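Local structure of cytochrome C7 (Desulfuromonas acetoxidans, 1HH5) at residues K41-H45 / K46-K50. The protein transfers electrons through three covalently bound haems c, passing them from a dehydrogenase to ferredoxin in sulfate respiration. Numbering follows the deposited sequence.
With HEC (heme c), chain D.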
loop_
_atom_site.group_PDB
_atom_site.type_symbol
_atom_site.label_atom_id
_atom_site.label_comp_id
_atom_site.label_asym_id
_atom_site.label_seq_id
_atom_site.Cartn_x
_atom_site.Cartn_y
_atom_site.Cartn_z
ATOM N N LYS A 41 3.485 6.568 -8.265
ATOM C CA LYS A 41 2.353 6.149 -9.081
ATOM C C LYS A 41 2.570 4.782 -9.729
ATOM O O LYS A 41 1.726 3.894 -9.616
ATOM C CB LYS A 41 2.080 7.200 -10.164
ATOM C CG LYS A 41 0.933 6.852 -11.093
ATOM C CD LYS A 41 0.676 7.963 -12.108
ATOM C CE LYS A 41 -0.442 7.572 -13.064
ATOM N NZ LYS A 41 -0.724 8.622 -14.083
ATOM N N LYS A 42 3.707 4.602 -10.394
ATOM C CA LYS A 42 3.981 3.337 -11.065
ATOM C C LYS A 42 4.070 2.124 -10.139
ATOM O O LYS A 42 3.461 1.090 -10.410
ATOM C CB LYS A 42 5.255 3.451 -11.909
ATOM C CG LYS A 42 5.145 4.497 -13.014
ATOM C CD LYS A 42 6.276 4.398 -14.027
ATOM C CE LYS A 42 6.166 3.133 -14.865
ATOM N NZ LYS A 42 7.255 3.041 -15.880
ATOM N N SER A 43 4.814 2.236 -9.045
ATOM C CA SER A 43 4.932 1.099 -8.139
ATOM C C SER A 43 3.615 0.805 -7.426
ATOM O O SER A 43 3.225 -0.353 -7.289
ATOM C CB SER A 43 6.056 1.333 -7.118
ATOM O OG SER A 43 5.807 2.463 -6.304
ATOM N N ALA A 44 2.916 1.852 -7.001
ATOM C CA ALA A 44 1.651 1.679 -6.294
ATOM C C ALA A 44 0.579 0.999 -7.146
ATOM O O ALA A 44 -0.176 0.161 -6.648
ATOM C CB ALA A 44 1.147 3.034 -5.796
ATOM N N HIS A 45 0.520 1.351 -8.429
ATOM C CA HIS A 45 -0.475 0.767 -9.324
ATOM C C HIS A 45 -0.068 -0.612 -9.782
ATOM O O HIS A 45 -0.794 -1.274 -10.523
ATOM C CB HIS A 45 -0.703 1.675 -10.530
ATOM C CG HIS A 45 -1.364 2.969 -10.179
ATOM N ND1 HIS A 45 -1.546 4.010 -11.061
ATOM C CD2 HIS A 45 -1.912 3.379 -9.007
ATOM C CE1 HIS A 45 -2.183 4.995 -10.407
ATOM N NE2 HIS A 45 -2.429 4.659 -9.157
ATOM N N LYS A 46 1.105 -1.039 -9.333
ATOM C CA LYS A 46 1.600 -2.359 -9.682
ATOM C C LYS A 46 1.948 -3.178 -8.443
ATOM O O LYS A 46 1.152 -3.270 -7.510
ATOM C CB LYS A 46 2.819 -2.251 -10.599
ATOM C CG LYS A 46 2.674 -3.029 -11.890
ATOM C CD LYS A 46 2.508 -4.520 -11.620
ATOM C CE LYS A 46 2.298 -5.291 -12.911
ATOM N NZ LYS A 46 1.076 -4.811 -13.621
ATOM N N ASP A 47 3.149 -3.746 -8.442
ATOM C CA ASP A 47 3.629 -4.619 -7.377
ATOM C C ASP A 47 3.725 -4.107 -5.944
ATOM O O ASP A 47 3.606 -4.898 -5.013
ATOM C CB ASP A 47 4.985 -5.200 -7.784
ATOM C CG ASP A 47 4.891 -6.092 -9.002
ATOM O OD1 ASP A 47 3.838 -6.736 -9.201
ATOM O OD2 ASP A 47 5.878 -6.158 -9.760
ATOM N N ALA A 48 3.948 -2.814 -5.747
ATOM C CA ALA A 48 4.055 -2.308 -4.381
ATOM C C ALA A 48 2.717 -2.277 -3.637
ATOM O O ALA A 48 2.687 -2.398 -2.411
ATOM C CB ALA A 48 4.695 -0.913 -4.378
ATOM N N CYS A 49 1.613 -2.140 -4.372
ATOM C CA CYS A 49 0.293 -2.075 -3.739
ATOM C C CYS A 49 -0.851 -2.849 -4.400
ATOM O O CYS A 49 -1.379 -3.819 -3.843
ATOM C CB CYS A 49 -0.158 -0.615 -3.627
ATOM S SG CYS A 49 0.922 0.493 -2.670
ATOM N N LYS A 50 -1.240 -2.387 -5.583
ATOM C CA LYS A 50 -2.366 -2.949 -6.324
ATOM C C LYS A 50 -2.338 -4.447 -6.635
ATOM O O LYS A 50 -3.328 -5.150 -6.416
ATOM C CB LYS A 50 -2.552 -2.152 -7.620
ATOM C CG LYS A 50 -3.811 -2.480 -8.398
ATOM C CD LYS A 50 -3.913 -1.581 -9.616
ATOM C CE LYS A 50 -5.046 -2.001 -10.526
ATOM N NZ LYS A 50 -6.359 -1.987 -9.821
HETATM FE FE HEC D . -3.560 5.721 -7.925
HETATM C CHA HEC D . -1.034 7.967 -7.491
HETATM C CHB HEC D . -4.783 7.520 -10.572
HETATM C CHC HEC D . -5.964 3.311 -8.473
HETATM C CHD HEC D . -2.644 4.094 -5.038
HETATM N NA HEC D . -3.027 7.378 -8.817
HETATM C C1A HEC D . -1.941 8.194 -8.526
HETATM C C2A HEC D . -1.920 9.332 -9.418
HETATM C C3A HEC D . -2.957 9.217 -10.280
HETATM C C4A HEC D . -3.663 8.005 -9.902
HETATM C CMA HEC D . -3.314 10.145 -11.446
HETATM C CAA HEC D . -0.925 10.487 -9.400
HETATM C CBA HEC D . -1.400 11.695 -8.620
HETATM C CGA HEC D . -0.440 12.865 -8.729
HETATM O O1A HEC D . -0.668 13.890 -8.053
HETATM O O2A HEC D . 0.541 12.757 -9.496
HETATM N NB HEC D . -5.071 5.494 -9.204
HETATM C C1B HEC D . -5.469 6.359 -10.212
HETATM C C2B HEC D . -6.650 5.855 -10.899
HETATM C C3B HEC D . -6.872 4.611 -10.426
HETATM C C4B HEC D . -5.944 4.422 -9.312
HETATM C CMB HEC D . -7.566 6.645 -11.845
HETATM C CAB HEC D . -7.854 3.572 -10.951
HETATM C CBB HEC D . -7.362 3.005 -12.281
HETATM N NC HEC D . -4.143 4.053 -6.995
HETATM C C1C HEC D . -5.119 3.138 -7.385
HETATM C C2C HEC D . -5.258 2.057 -6.424
HETATM C C3C HEC D . -4.414 2.360 -5.393
HETATM C C4C HEC D . -3.693 3.564 -5.772
HETATM C CMC HEC D . -6.111 0.795 -6.574
HETATM C CAC HEC D . -4.253 1.623 -4.068
HETATM C CBC HEC D . -3.790 0.187 -4.231
HETATM N ND HEC D . -2.129 5.935 -6.582
HETATM C C1D HEC D . -1.915 5.204 -5.412
HETATM C C2D HEC D . -0.774 5.717 -4.671
HETATM C C3D HEC D . -0.251 6.710 -5.424
HETATM C C4D HEC D . -1.114 6.887 -6.583
HETATM C CMD HEC D . -0.294 5.279 -3.288
HETATM C CAD HEC D . 1.081 7.427 -5.188
HETATM C CBD HEC D . 0.944 8.853 -4.694
HETATM C CGD HEC D . 2.291 9.521 -4.492
HETATM O O1D HEC D . 3.007 9.749 -5.493
HETATM O O2D HEC D . 2.635 9.808 -3.330
#
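Ser43 O, near the C-terminal end of helix 41-44, takes two backbone hydrogen bonds from the chain that turns back over it: Lys46 N and Ala48 N both lie 3.0 Å from this oxygen and reach it from opposite faces of its carbonyl plane. A third bond, Lys50 N to Ala44 O, is straighter, with an N-H...O angle of 165°, and brings the start of helix 50-53 against the end of helix 41-44. Between them Lys46 to Cys49 form a type I beta turn, with Cys49 at the N-cap position of helix 50-53.

Small side chains meet where the turn folds back on helix 41-44. Ala48 CB packs 3.8 Å from Ser43 CB, and these small residues suit so close a return of the chain. Cys49 SG lies 4.0 Å from Ala44 CB, a methyl compact enough to rest also 3.5 Å from HEC C2D on the porphyrin.

This short link is a junction between two haems of a multihaem cytochrome c. His45 is an axial ligand of one, its imidazole offering NE2 to the iron at 2.0 Å and His66 completing the bis-histidine pair; Cys49, whose thiol can form a thioether, is joined through SG to a second haem, beginning the CXXCH motif that ends in the axial ligand His53.

Two more contacts surround the His45-ligated haem. Lys41 O sits over one face of the His45 imidazole, offset toward the rim. Lys41 is fully extended from chi1 (179°) onward, which lets its long run of methylenes lie along the porphyrin, CD 4.0 Å from HEC C2A.

Lys50 makes a van der Waals contact with a polar backbone atom: its flexible methylenes pass the carbonyl of His45, CD 3.3 Å from His45 O, before a bend at chi4 turns the amine aside.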